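Local coordinates for putative peptidyl-arginine deiminase family protein (Campylobacter jejuni subsp. jejuni serotype O:2, PDB 6B10), which probably hydrolyses agmatine to N-carbamoylputrescine, a step of polyamine biosynthesis, as an agmatine deiminase of the Porphyromonas-type peptidyl-arginine deiminase family, at residues Q42-F47 against H322-N327; K49-F54 against A279-F284; K257-E262 against L266-A271. All coordinates share one frame; numbering follows the deposited sequence.

Contact 1: Q42-F47 against H322-N327; sequences QSYKEF and HCSCQN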
ATOM      1  N   GLN A  42      17.675   9.170  -3.522  1.00 46.93           N
ATOM      2  CA  GLN A  42      17.359   9.928  -4.726  1.00 47.76           C
ATOM      3  C   GLN A  42      15.983   9.534  -5.283  1.00 45.23           C
ATOM      4  O   GLN A  42      15.221  10.392  -5.741  1.00 44.89           O
ATOM      5  CB  GLN A  42      18.445   9.736  -5.789  1.00 50.29           C
ATOM      6  CG  GLN A  42      18.201  10.531  -7.059  1.00 52.88           C
ATOM      7  CD  GLN A  42      17.860  11.981  -6.766  1.00 56.61           C
ATOM      8  OE1 GLN A  42      18.619  12.678  -6.087  1.00 59.54           O
ATOM      9  NE2 GLN A  42      16.710  12.440  -7.261  1.00 57.46           N
ATOM     10  N   SER A  43      15.683   8.237  -5.245  1.00 41.66           N
ATOM     11  CA  SER A  43      14.357   7.737  -5.605  1.00 41.36           C
ATOM     12  C   SER A  43      13.275   8.351  -4.711  1.00 40.00           C
ATOM     13  O   SER A  43      12.267   8.863  -5.208  1.00 39.03           O
ATOM     14  CB  SER A  43      14.314   6.214  -5.497  1.00 41.06           C
ATOM     15  OG  SER A  43      15.342   5.620  -6.272  1.00 41.48           O
ATOM     16  N   TYR A  44      13.501   8.302  -3.396  1.00 38.95           N
ATOM     17  CA  TYR A  44      12.602   8.931  -2.417  1.00 36.68           C
ATOM     18  C   TYR A  44      12.362  10.396  -2.713  1.00 37.92           C
ATOM     19  O   TYR A  44      11.221  10.849  -2.711  1.00 38.59           O
ATOM     20  CB  TYR A  44      13.152   8.799  -0.998  1.00 35.53           C
ATOM     21  CG  TYR A  44      12.599   7.623  -0.246  1.00 32.49           C
ATOM     22  CD1 TYR A  44      13.101   6.355  -0.454  1.00 32.06           C
ATOM     23  CD2 TYR A  44      11.564   7.781   0.667  1.00 30.78           C
ATOM     24  CE1 TYR A  44      12.597   5.263   0.226  1.00 30.93           C
ATOM     25  CE2 TYR A  44      11.050   6.698   1.353  1.00 30.31           C
ATOM     26  CZ  TYR A  44      11.572   5.441   1.130  1.00 29.66           C
ATOM     27  OH  TYR A  44      11.073   4.355   1.802  1.00 28.73           O
ATOM     28  N   LYS A  45      13.438  11.135  -2.967  1.00 38.37           N
ATOM     29  CA  LYS A  45      13.335  12.559  -3.269  1.00 38.46           C
ATOM     30  C   LYS A  45      12.416  12.802  -4.458  1.00 38.34           C
ATOM     31  O   LYS A  45      11.601  13.725  -4.445  1.00 40.04           O
ATOM     32  CB  LYS A  45      14.720  13.151  -3.542  1.00 38.53           C
ATOM     33  CG  LYS A  45      14.721  14.657  -3.755  1.00 39.17           C
ATOM     34  N   GLU A  46      12.554  11.972  -5.485  1.00 38.82           N
ATOM     35  CA  GLU A  46      11.720  12.079  -6.672  1.00 39.57           C
ATOM     36  C   GLU A  46      10.267  11.777  -6.317  1.00 35.55           C
ATOM     37  O   GLU A  46       9.362  12.526  -6.682  1.00 34.22           O
ATOM     38  CB  GLU A  46      12.208  11.115  -7.757  1.00 43.19           C
ATOM     39  CG  GLU A  46      11.674  11.427  -9.147  1.00 47.68           C
ATOM     40  CD  GLU A  46      11.994  12.844  -9.591  1.00 51.27           C
ATOM     41  OE1 GLU A  46      13.153  13.281  -9.403  1.00 54.33           O
ATOM     42  OE2 GLU A  46      11.085  13.523 -10.118  1.00 55.57           O
ATOM     43  N   PHE A  47      10.072  10.687  -5.585  1.00 33.01           N
ATOM     44  CA  PHE A  47       8.745  10.231  -5.168  1.00 32.14           C
ATOM     45  C   PHE A  47       8.063  11.294  -4.307  1.00 32.23           C
ATOM     46  O   PHE A  47       6.906  11.654  -4.544  1.00 30.23           O
ATOM     47  CB  PHE A  47       8.884   8.890  -4.422  1.00 31.24           C
ATOM     48  CG  PHE A  47       7.578   8.234  -4.031  1.00 30.21           C
ATOM     49  CD1 PHE A  47       6.414   8.389  -4.786  1.00 30.77           C
ATOM     50  CD2 PHE A  47       7.533   7.407  -2.918  1.00 30.47           C
ATOM     51  CE1 PHE A  47       5.234   7.764  -4.409  1.00 29.83           C
ATOM     52  CE2 PHE A  47       6.358   6.773  -2.542  1.00 30.47           C
ATOM     53  CZ  PHE A  47       5.205   6.957  -3.287  1.00 29.90           C
ATOM     54  N   HIS A 322       3.914   1.495  -3.185  1.00 24.80           N
ATOM     55  CA  HIS A 322       2.817   1.320  -2.216  1.00 24.26           C
ATOM     56  C   HIS A 322       3.329   0.796  -0.874  1.00 25.34           C
ATOM     57  O   HIS A 322       2.870   1.230   0.173  1.00 24.52           O
ATOM     58  CB  HIS A 322       1.744   0.370  -2.769  1.00 23.16           C
ATOM     59  CG  HIS A 322       0.449   0.396  -2.013  1.00 21.87           C
ATOM     60  ND1 HIS A 322      -0.014  -0.686  -1.294  1.00 21.51           N
ATOM     61  CD2 HIS A 322      -0.492   1.362  -1.876  1.00 21.35           C
ATOM     62  CE1 HIS A 322      -1.176  -0.387  -0.742  1.00 20.96           C
ATOM     63  NE2 HIS A 322      -1.489   0.852  -1.079  1.00 20.71           N
ATOM     64  N   CYS A 323       4.277  -0.138  -0.920  1.00 27.46           N
ATOM     65  CA  CYS A 323       4.881  -0.714   0.290  1.00 30.01           C
ATOM     66  C   CYS A 323       5.617   0.317   1.144  1.00 29.40           C
ATOM     67  O   CYS A 323       5.712   0.170   2.358  1.00 30.42           O
ATOM     68  CB  CYS A 323       5.872  -1.833  -0.079  1.00 32.26           C
ATOM     69  SG  CYS A 323       5.158  -3.245  -0.952  1.00 38.37           S
ATOM     70  N   SER A 324       6.147   1.353   0.506  1.00 30.10           N
ATOM     71  CA  SER A 324       6.948   2.366   1.195  1.00 30.26           C
ATOM     72  C   SER A 324       6.150   3.532   1.788  1.00 30.20           C
ATOM     73  O   SER A 324       6.747   4.496   2.267  1.00 31.60           O
ATOM     74  CB  SER A 324       7.960   2.953   0.221  1.00 29.77           C
ATOM     75  OG  SER A 324       7.336   3.940  -0.568  1.00 30.29           O
ATOM     76  N   CYS A 325       4.823   3.482   1.748  1.00 28.45           N
ATOM     77  CA  CYS A 325       4.044   4.608   2.235  1.00 26.45           C
ATOM     78  C   CYS A 325       2.742   4.183   2.884  1.00 26.57           C
ATOM     79  O   CYS A 325       2.308   3.036   2.759  1.00 26.76           O
ATOM     80  CB  CYS A 325       3.789   5.604   1.104  1.00 26.33           C
ATOM     81  SG  CYS A 325       2.784   4.993  -0.277  1.00 24.64           S
ATOM     82  N   GLN A 326       2.147   5.107   3.623  1.00 26.85           N
ATOM     83  CA  GLN A 326       0.844   4.879   4.225  1.00 27.16           C
ATOM     84  C   GLN A 326       0.010   6.148   4.092  1.00 26.13           C
ATOM     85  O   GLN A 326       0.527   7.262   4.171  1.00 25.30           O
ATOM     86  CB  GLN A 326       0.996   4.462   5.687  1.00 28.43           C
ATOM     87  CG  GLN A 326      -0.308   4.145   6.411  1.00 29.97           C
ATOM     88  CD  GLN A 326      -1.109   3.032   5.750  1.00 30.62           C
ATOM     89  OE1 GLN A 326      -1.739   3.240   4.709  1.00 30.88           O
ATOM     90  NE2 GLN A 326      -1.095   1.849   6.355  1.00 31.25           N
ATOM     91  N   ASN A 327      -1.282   5.967   3.874  1.00 24.56           N
ATOM     92  CA  ASN A 327      -2.187   7.084   3.682  1.00 25.08           C
ATOM     93  C   ASN A 327      -2.867   7.419   4.998  1.00 25.06           C
ATOM     94  O   ASN A 327      -3.222   6.526   5.760  1.00 25.78           O
ATOM     95  CB  ASN A 327      -3.234   6.732   2.612  1.00 24.49           C
ATOM     96  CG  ASN A 327      -2.608   6.125   1.373  1.00 23.91           C
ATOM     97  OD1 ASN A 327      -2.376   4.915   1.310  1.00 23.39           O
ATOM     98  ND2 ASN A 327      -2.304   6.966   0.392  1.00 23.53           N
TER
HETATM   99  O   HOH W   1       9.226   4.589   3.532  1.00 29.66           O
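F47 and Y44 reach from one side of helix 37-52 to S324 and C325. No direct hydrogen bond joins the two segments. F47 carries the larger part of the contact. Its CB starts out toward 322-327. CG lies anti to the backbone N (chi1 -175°), which turns the ring toward 322-327. Further along the ring, CD2 and CE2 turn to S324, with CE2 3.6 Å from S324 OG. The tip atom, CZ, lies 4.3 Å from C325 SG. Both OG and SG sit at the ring edge, near its plane, and neither lies over a face. The polar partner of S324 OG is the backbone O of L321.

Y44 touches with the end of its ring, OH lying 3.8 Å from S324 CB in an oblique approach. Water 1 lies in the ring plane at a short 2.5 Å from Y44 OH. The same water donates to S324 O at 2.8 Å. It appears to bridge a helix side chain and the loop backbone in a buried place.

L24 of strand 19-25 touches both rings, and L22 of the same strand touches C325. C325 leads toward strand 326-329, which runs antiparallel to 19-25. Helix 37-52 joins the parallel neighbouring strands 19-25 and 56-61. It is thus the helix of a beta-alpha-beta crossover in the alpha/beta fold of the guanidino-modifying enzyme clan.

Contact 2: K49-F54 against A279-F284; sequences KVVSEF and ALIVPF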
ATOM      1  N   LYS A  49       8.878  14.570  -4.102  1.00 32.78           N
ATOM      2  CA  LYS A  49       8.628  15.761  -4.924  1.00 33.91           C
ATOM      3  C   LYS A  49       7.320  15.642  -5.713  1.00 32.84           C
ATOM      4  O   LYS A  49       6.528  16.583  -5.759  1.00 32.16           O
ATOM      5  CB  LYS A  49       9.794  16.035  -5.892  1.00 35.20           C
ATOM      6  CG  LYS A  49      10.938  16.835  -5.284  1.00 36.44           C
ATOM      7  CD  LYS A  49      11.994  17.207  -6.317  1.00 36.17           C
ATOM      8  N   VAL A  50       7.106  14.483  -6.335  1.00 32.14           N
ATOM      9  CA  VAL A  50       5.890  14.229  -7.110  1.00 31.80           C
ATOM     10  C   VAL A  50       4.639  14.354  -6.238  1.00 30.80           C
ATOM     11  O   VAL A  50       3.719  15.109  -6.565  1.00 30.49           O
ATOM     12  CB  VAL A  50       5.940  12.840  -7.784  1.00 32.42           C
ATOM     13  CG1 VAL A  50       4.576  12.433  -8.320  1.00 32.43           C
ATOM     14  CG2 VAL A  50       6.957  12.848  -8.920  1.00 32.66           C
ATOM     15  N   VAL A  51       4.629  13.636  -5.118  1.00 30.45           N
ATOM     16  CA  VAL A  51       3.471  13.610  -4.210  1.00 30.40           C
ATOM     17  C   VAL A  51       3.161  14.988  -3.627  1.00 30.00           C
ATOM     18  O   VAL A  51       1.992  15.398  -3.575  1.00 28.00           O
ATOM     19  CB  VAL A  51       3.676  12.630  -3.037  1.00 30.47           C
ATOM     20  CG1 VAL A  51       2.536  12.748  -2.033  1.00 30.87           C
ATOM     21  CG2 VAL A  51       3.760  11.197  -3.532  1.00 29.94           C
ATOM     22  N   SER A  52       4.212  15.697  -3.212  1.00 30.22           N
ATOM     23  CA  SER A  52       4.082  16.965  -2.490  1.00 29.85           C
ATOM     24  C   SER A  52       3.358  18.024  -3.300  1.00 30.05           C
ATOM     25  O   SER A  52       2.803  18.955  -2.733  1.00 28.93           O
ATOM     26  CB  SER A  52       5.451  17.483  -2.045  1.00 29.98           C
ATOM     27  OG  SER A  52       6.235  17.890  -3.150  1.00 30.18           O
ATOM     28  N   GLU A  53       3.352  17.864  -4.621  1.00 31.16           N
ATOM     29  CA  GLU A  53       2.598  18.749  -5.509  0.50 31.43           C
ATOM     30  C   GLU A  53       1.096  18.591  -5.305  1.00 31.19           C
ATOM     31  O   GLU A  53       0.329  19.501  -5.607  1.00 32.51           O
ATOM     32  CB  GLU A  53       2.933  18.452  -6.975  0.50 32.32           C
ATOM     33  CG  GLU A  53       2.451  19.514  -7.957  0.50 32.88           C
ATOM     34  CD  GLU A  53       2.249  18.970  -9.355  0.50 32.89           C
ATOM     35  OE1 GLU A  53       1.279  19.394 -10.021  0.50 32.57           O
ATOM     36  OE2 GLU A  53       3.057  18.119  -9.784  0.50 33.32           O
ATOM     37  N   PHE A  54       0.674  17.428  -4.806  1.00 29.39           N
ATOM     38  CA  PHE A  54      -0.753  17.115  -4.663  1.00 28.73           C
ATOM     39  C   PHE A  54      -1.296  17.073  -3.231  1.00 28.43           C
ATOM     40  O   PHE A  54      -2.472  17.353  -3.015  1.00 28.35           O
ATOM     41  CB  PHE A  54      -1.040  15.788  -5.354  1.00 27.97           C
ATOM     42  CG  PHE A  54      -0.932  15.861  -6.846  1.00 27.59           C
ATOM     43  CD1 PHE A  54      -2.008  16.286  -7.608  1.00 26.94           C
ATOM     44  CD2 PHE A  54       0.253  15.519  -7.489  1.00 27.14           C
ATOM     45  CE1 PHE A  54      -1.914  16.365  -8.981  1.00 26.94           C
ATOM     46  CE2 PHE A  54       0.355  15.593  -8.861  1.00 26.94           C
ATOM     47  CZ  PHE A  54      -0.730  16.016  -9.609  1.00 27.94           C
ATOM     48  N   ALA A 279      -4.399  12.232  -7.942  1.00 22.26           N
ATOM     49  CA  ALA A 279      -3.369  11.528  -8.679  1.00 21.24           C
ATOM     50  C   ALA A 279      -3.216  10.077  -8.270  1.00 20.60           C
ATOM     51  O   ALA A 279      -3.619   9.659  -7.181  1.00 20.18           O
ATOM     52  CB  ALA A 279      -2.040  12.256  -8.539  1.00 21.50           C
ATOM     53  N   LEU A 280      -2.640   9.317  -9.193  1.00 20.41           N
ATOM     54  CA  LEU A 280      -2.276   7.933  -8.980  1.00 20.20           C
ATOM     55  C   LEU A 280      -0.810   7.799  -9.356  1.00 20.70           C
ATOM     56  O   LEU A 280      -0.435   8.015 -10.504  1.00 20.79           O
ATOM     57  CB  LEU A 280      -3.131   7.013  -9.852  1.00 19.89           C
ATOM     58  CG  LEU A 280      -2.734   5.532  -9.817  1.00 19.77           C
ATOM     59  CD1 LEU A 280      -2.858   4.955  -8.416  1.00 19.48           C
ATOM     60  CD2 LEU A 280      -3.568   4.734 -10.800  1.00 20.20           C
ATOM     61  N   ILE A 281       0.018   7.444  -8.385  1.00 21.88           N
ATOM     62  CA  ILE A 281       1.450   7.354  -8.614  1.00 22.79           C
ATOM     63  C   ILE A 281       1.787   5.899  -8.905  1.00 22.53           C
ATOM     64  O   ILE A 281       1.582   5.029  -8.065  1.00 22.85           O
ATOM     65  CB  ILE A 281       2.266   7.859  -7.399  1.00 22.98           C
ATOM     66  CG1 ILE A 281       1.695   9.176  -6.855  1.00 23.13           C
ATOM     67  CG2 ILE A 281       3.734   8.019  -7.780  1.00 23.38           C
ATOM     68  CD1 ILE A 281       1.608  10.305  -7.858  1.00 23.33           C
ATOM     69  N   VAL A 282       2.300   5.639 -10.102  1.00 23.48           N
ATOM     70  CA  VAL A 282       2.544   4.260 -10.551  1.00 23.54           C
ATOM     71  C   VAL A 282       4.040   3.980 -10.653  1.00 22.97           C
ATOM     72  O   VAL A 282       4.804   4.845 -11.069  1.00 23.03           O
ATOM     73  CB  VAL A 282       1.839   3.953 -11.903  1.00 24.02           C
ATOM     74  CG1 VAL A 282       0.337   4.147 -11.776  1.00 24.45           C
ATOM     75  CG2 VAL A 282       2.361   4.825 -13.040  1.00 24.87           C
ATOM     76  N   PRO A 283       4.465   2.767 -10.272  1.00 23.27           N
ATOM     77  CA  PRO A 283       5.873   2.435 -10.435  1.00 23.98           C
ATOM     78  C   PRO A 283       6.236   2.239 -11.908  1.00 25.02           C
ATOM     79  O   PRO A 283       5.487   1.597 -12.651  1.00 26.03           O
ATOM     80  CB  PRO A 283       6.033   1.124  -9.652  1.00 24.30           C
ATOM     81  CG  PRO A 283       4.667   0.546  -9.541  1.00 23.99           C
ATOM     82  CD  PRO A 283       3.681   1.663  -9.690  1.00 23.55           C
ATOM     83  N   PHE A 284       7.349   2.836 -12.316  1.00 24.94           N
ATOM     84  CA  PHE A 284       7.949   2.622 -13.629  1.00 25.29           C
ATOM     85  C   PHE A 284       9.229   1.818 -13.416  1.00 26.11           C
ATOM     86  O   PHE A 284       9.925   1.989 -12.407  1.00 26.42           O
ATOM     87  CB  PHE A 284       8.265   3.966 -14.299  1.00 24.58           C
ATOM     88  CG  PHE A 284       7.139   4.540 -15.139  1.00 24.53           C
ATOM     89  CD1 PHE A 284       5.820   4.092 -15.023  1.00 24.48           C
ATOM     90  CD2 PHE A 284       7.408   5.563 -16.043  1.00 24.13           C
ATOM     91  CE1 PHE A 284       4.810   4.640 -15.807  1.00 24.91           C
ATOM     92  CE2 PHE A 284       6.401   6.119 -16.824  1.00 24.51           C
ATOM     93  CZ  PHE A 284       5.100   5.660 -16.705  1.00 25.07           C
TER
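V50 and I281 make a tight fit in this contact, where the end of helix 37-52 and the loop after it meet strand 279-284. V50 CG1 lies 3.7 Å from I281 CD1. The two side chains run past each other in opposite directions, so their methyls meet alongside. I281 CG1 is anti to its own carbonyl carbon (chi1 -45°), and CD1 continues from it to V50.

The other close fit is F54 on A279. A279 CB stands over the centre of the F54 ring, 3.9 Å from its centroid and exactly on the ring normal. All six ring carbons are therefore about equally far from it. This is a CH-pi contact over one face.

V51 adds only a looser touch, with CG2 4.4 Å from I281 CG1. V50 and F54 are partly exposed, whereas V51, A279 and I281 are buried. I307 of strand 305-310 also touches V50 and F54. S52 OG turns back to its own segment and donates to K49 O at 2.9 Å, with a weaker bond to V48 O.

No hydrogen bond crosses between the segments. Their chemistry is purely apolar, so methyl-to-methyl and methyl-to-ring contacts hold this segment to the strand.

Contact 3: K257-E262 against L266-A271; sequences KPLYYE and LGATYA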
ATOM      1  N   LYS A 257       9.480  -7.226 -18.433  1.00 29.89           N
ATOM      2  CA  LYS A 257      10.466  -8.274 -18.641  1.00 31.61           C
ATOM      3  C   LYS A 257      11.300  -8.402 -17.364  1.00 32.48           C
ATOM      4  O   LYS A 257      11.412  -7.439 -16.607  1.00 32.58           O
ATOM      5  CB  LYS A 257      11.371  -7.963 -19.836  1.00 32.48           C
ATOM      6  CG  LYS A 257      10.656  -7.891 -21.181  1.00 33.24           C
ATOM      7  CD  LYS A 257      10.057  -9.225 -21.593  1.00 33.61           C
ATOM      8  CE  LYS A 257       9.535  -9.172 -23.021  1.00 36.28           C
ATOM      9  N   PRO A 258      11.866  -9.593 -17.114  1.00 33.70           N
ATOM     10  CA  PRO A 258      12.674  -9.828 -15.915  1.00 35.74           C
ATOM     11  C   PRO A 258      13.727  -8.748 -15.641  1.00 38.04           C
ATOM     12  O   PRO A 258      14.480  -8.382 -16.546  1.00 40.17           O
ATOM     13  CB  PRO A 258      13.349 -11.171 -16.209  1.00 35.08           C
ATOM     14  CG  PRO A 258      12.395 -11.877 -17.113  1.00 34.39           C
ATOM     15  CD  PRO A 258      11.704 -10.818 -17.921  1.00 33.34           C
ATOM     16  N   LEU A 259      13.743  -8.230 -14.411  1.00 40.61           N
ATOM     17  CA  LEU A 259      14.772  -7.292 -13.942  1.00 43.33           C
ATOM     18  C   LEU A 259      15.628  -7.974 -12.888  1.00 43.62           C
ATOM     19  O   LEU A 259      15.137  -8.818 -12.140  1.00 44.85           O
ATOM     20  CB  LEU A 259      14.140  -6.047 -13.319  1.00 45.63           C
ATOM     21  CG  LEU A 259      13.427  -5.062 -14.244  1.00 46.64           C
ATOM     22  CD1 LEU A 259      11.955  -5.414 -14.360  1.00 47.43           C
ATOM     23  CD2 LEU A 259      13.581  -3.645 -13.716  1.00 48.49           C
ATOM     24  N   TYR A 260      16.896  -7.584 -12.801  1.00 45.05           N
ATOM     25  CA  TYR A 260      17.853  -8.281 -11.939  1.00 46.32           C
ATOM     26  C   TYR A 260      18.755  -7.338 -11.156  1.00 48.02           C
ATOM     27  O   TYR A 260      19.157  -6.292 -11.655  1.00 47.98           O
ATOM     28  CB  TYR A 260      18.737  -9.210 -12.780  1.00 45.20           C
ATOM     29  CG  TYR A 260      17.981 -10.269 -13.545  1.00 43.19           C
ATOM     30  CD1 TYR A 260      17.660 -11.484 -12.953  1.00 42.41           C
ATOM     31  CD2 TYR A 260      17.587 -10.055 -14.863  1.00 43.50           C
ATOM     32  CE1 TYR A 260      16.963 -12.456 -13.648  1.00 41.31           C
ATOM     33  CE2 TYR A 260      16.894 -11.024 -15.567  1.00 42.16           C
ATOM     34  CZ  TYR A 260      16.586 -12.220 -14.950  1.00 41.55           C
ATOM     35  OH  TYR A 260      15.897 -13.188 -15.635  1.00 44.14           O
ATOM     36  N   TYR A 261      19.064  -7.720  -9.922  1.00 51.51           N
ATOM     37  CA  TYR A 261      20.144  -7.094  -9.169  1.00 54.71           C
ATOM     38  C   TYR A 261      21.000  -8.196  -8.564  1.00 56.70           C
ATOM     39  O   TYR A 261      20.512  -9.007  -7.774  1.00 56.16           O
ATOM     40  CB  TYR A 261      19.609  -6.170  -8.075  1.00 55.46           C
ATOM     41  CG  TYR A 261      20.663  -5.231  -7.529  1.00 56.12           C
ATOM     42  CD1 TYR A 261      21.140  -4.176  -8.300  1.00 56.74           C
ATOM     43  CD2 TYR A 261      21.187  -5.398  -6.246  1.00 57.39           C
ATOM     44  CE1 TYR A 261      22.106  -3.312  -7.814  1.00 58.02           C
ATOM     45  CE2 TYR A 261      22.157  -4.538  -5.750  1.00 56.83           C
ATOM     46  CZ  TYR A 261      22.612  -3.495  -6.539  1.00 57.95           C
ATOM     47  OH  TYR A 261      23.570  -2.626  -6.061  1.00 58.41           O
ATOM     48  N   GLU A 262      22.270  -8.232  -8.967  1.00 60.21           N
ATOM     49  CA  GLU A 262      23.212  -9.257  -8.519  1.00 61.45           C
ATOM     50  C   GLU A 262      22.656 -10.658  -8.752  1.00 62.50           C
ATOM     51  O   GLU A 262      22.647 -11.493  -7.847  1.00 64.20           O
ATOM     52  CB  GLU A 262      23.567  -9.041  -7.046  1.00 62.91           C
ATOM     53  CG  GLU A 262      23.895  -7.591  -6.724  1.00 63.62           C
ATOM     54  CD  GLU A 262      24.742  -7.429  -5.477  1.00 65.35           C
ATOM     55  OE1 GLU A 262      24.548  -8.202  -4.516  1.00 67.63           O
ATOM     56  OE2 GLU A 262      25.600  -6.519  -5.458  1.00 66.58           O
ATOM     57  N   LEU A 266      14.019  -9.494  -9.526  1.00 44.86           N
ATOM     58  CA  LEU A 266      13.274  -8.541  -8.707  1.00 42.72           C
ATOM     59  C   LEU A 266      11.776  -8.613  -8.978  1.00 42.21           C
ATOM     60  O   LEU A 266      11.352  -8.768 -10.123  1.00 40.96           O
ATOM     61  CB  LEU A 266      13.781  -7.126  -8.977  1.00 42.46           C
ATOM     62  CG  LEU A 266      15.281  -6.925  -8.733  1.00 43.24           C
ATOM     63  CD1 LEU A 266      15.695  -5.503  -9.069  1.00 42.85           C
ATOM     64  CD2 LEU A 266      15.662  -7.271  -7.297  1.00 43.07           C
ATOM     65  N   GLY A 267      10.979  -8.490  -7.916  1.00 41.09           N
ATOM     66  CA  GLY A 267       9.529  -8.611  -8.016  1.00 38.81           C
ATOM     67  C   GLY A 267       8.881  -7.332  -8.504  1.00 37.16           C
ATOM     68  O   GLY A 267       8.148  -6.675  -7.763  1.00 36.21           O
ATOM     69  N   ALA A 268       9.141  -6.985  -9.759  1.00 35.48           N
ATOM     70  CA  ALA A 268       8.602  -5.764 -10.342  1.00 34.29           C
ATOM     71  C   ALA A 268       7.123  -5.964 -10.645  1.00 32.97           C
ATOM     72  O   ALA A 268       6.753  -6.921 -11.316  1.00 33.59           O
ATOM     73  CB  ALA A 268       9.361  -5.404 -11.608  1.00 34.61           C
ATOM     74  N   THR A 269       6.287  -5.065 -10.133  1.00 31.40           N
ATOM     75  CA  THR A 269       4.840  -5.156 -10.294  1.00 29.99           C
ATOM     76  C   THR A 269       4.229  -3.761 -10.398  1.00 27.97           C
ATOM     77  O   THR A 269       4.617  -2.848  -9.665  1.00 26.05           O
ATOM     78  CB  THR A 269       4.184  -5.930  -9.128  1.00 31.15           C
ATOM     79  OG1 THR A 269       2.756  -5.817  -9.205  1.00 31.40           O
ATOM     80  CG2 THR A 269       4.658  -5.405  -7.768  1.00 31.65           C
ATOM     81  N   TYR A 270       3.276  -3.604 -11.314  1.00 25.67           N
ATOM     82  CA  TYR A 270       2.612  -2.321 -11.509  1.00 24.78           C
ATOM     83  C   TYR A 270       1.432  -2.133 -10.562  1.00 23.73           C
ATOM     84  O   TYR A 270       0.877  -1.031 -10.462  1.00 23.78           O
ATOM     85  CB  TYR A 270       2.187  -2.143 -12.973  1.00 24.90           C
ATOM     86  CG  TYR A 270       3.358  -2.034 -13.945  1.00 25.43           C
ATOM     87  CD1 TYR A 270       4.190  -0.919 -13.936  1.00 25.64           C
ATOM     88  CD2 TYR A 270       3.621  -3.042 -14.880  1.00 25.85           C
ATOM     89  CE1 TYR A 270       5.254  -0.804 -14.819  1.00 25.63           C
ATOM     90  CE2 TYR A 270       4.687  -2.944 -15.766  1.00 25.46           C
ATOM     91  CZ  TYR A 270       5.503  -1.826 -15.737  1.00 26.28           C
ATOM     92  OH  TYR A 270       6.561  -1.728 -16.625  1.00 25.38           O
ATOM     93  N   ALA A 271       1.056  -3.194  -9.847  1.00 23.15           N
ATOM     94  CA  ALA A 271      -0.046  -3.120  -8.883  1.00 23.08           C
ATOM     95  C   ALA A 271       0.317  -2.325  -7.616  1.00 23.43           C
ATOM     96  O   ALA A 271      -0.569  -1.871  -6.888  1.00 23.57           O
ATOM     97  CB  ALA A 271      -0.523  -4.521  -8.511  1.00 22.77           C
TER
HETATM   98  O   HOH W   2      11.332  -9.122 -12.840  1.00 40.09           O
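L266 and L259 face each other where the chain returns from a short hairpin. L266 N donates to L259 O at 2.9 Å. The bond is almost straight, 172° at the hydrogen, although the donor is tilted 31° from the carbonyl plane. Both CA-CB bonds point toward the opposite segment, and the two CB atoms are 4.5 Å apart. Beyond CB the leucines part company.

With chi1 at -57°, L266 CG sits beside its own N, which carries the isopropyl end toward Y261. There CG lies 4.0 Å from Y261 N, and CD1 lies 4.1 Å from Y261 CB. The tyrosine meets it with CB, while its ring turns off from 266-271. L259 goes the other way along the loop, and its CD1 comes 3.8 Å from A268 CB. A268 CB also touches P256 and L315.

Water 2 makes a second polar link. It accepts from L259 N at 3.0 Å and donates to L266 O at 2.7 Å. G267 follows at the centre of an inverse gamma turn, and the loop then runs inward.

The two backbones are thus joined once directly and once through water. With most of the touching residues at least partly exposed, the polar links fix the pairing and the leucines supply its apolar cover.

In the fold
Contacts 1 and 2 are buried and share helix 37-52, which meets the loop before strand 326-329 in one and strand 279-284 in the other. Their centres are about 9 Å apart, and they join directly where F47 CE1 packs 3.7 Å from I281 CG2. Contact 3 lies at the surface, its centre about 17 Å from that of contact 1 and about 20 Å from that of contact 2. It still touches contact 2, where Y270 and T269 pack on P283. Chemistry follows depth only in part. Contact 2 is wholly apolar, contact 1 adds a buried water, and contact 3 combines leucine packing with a backbone bond and a water bridge around a local hairpin.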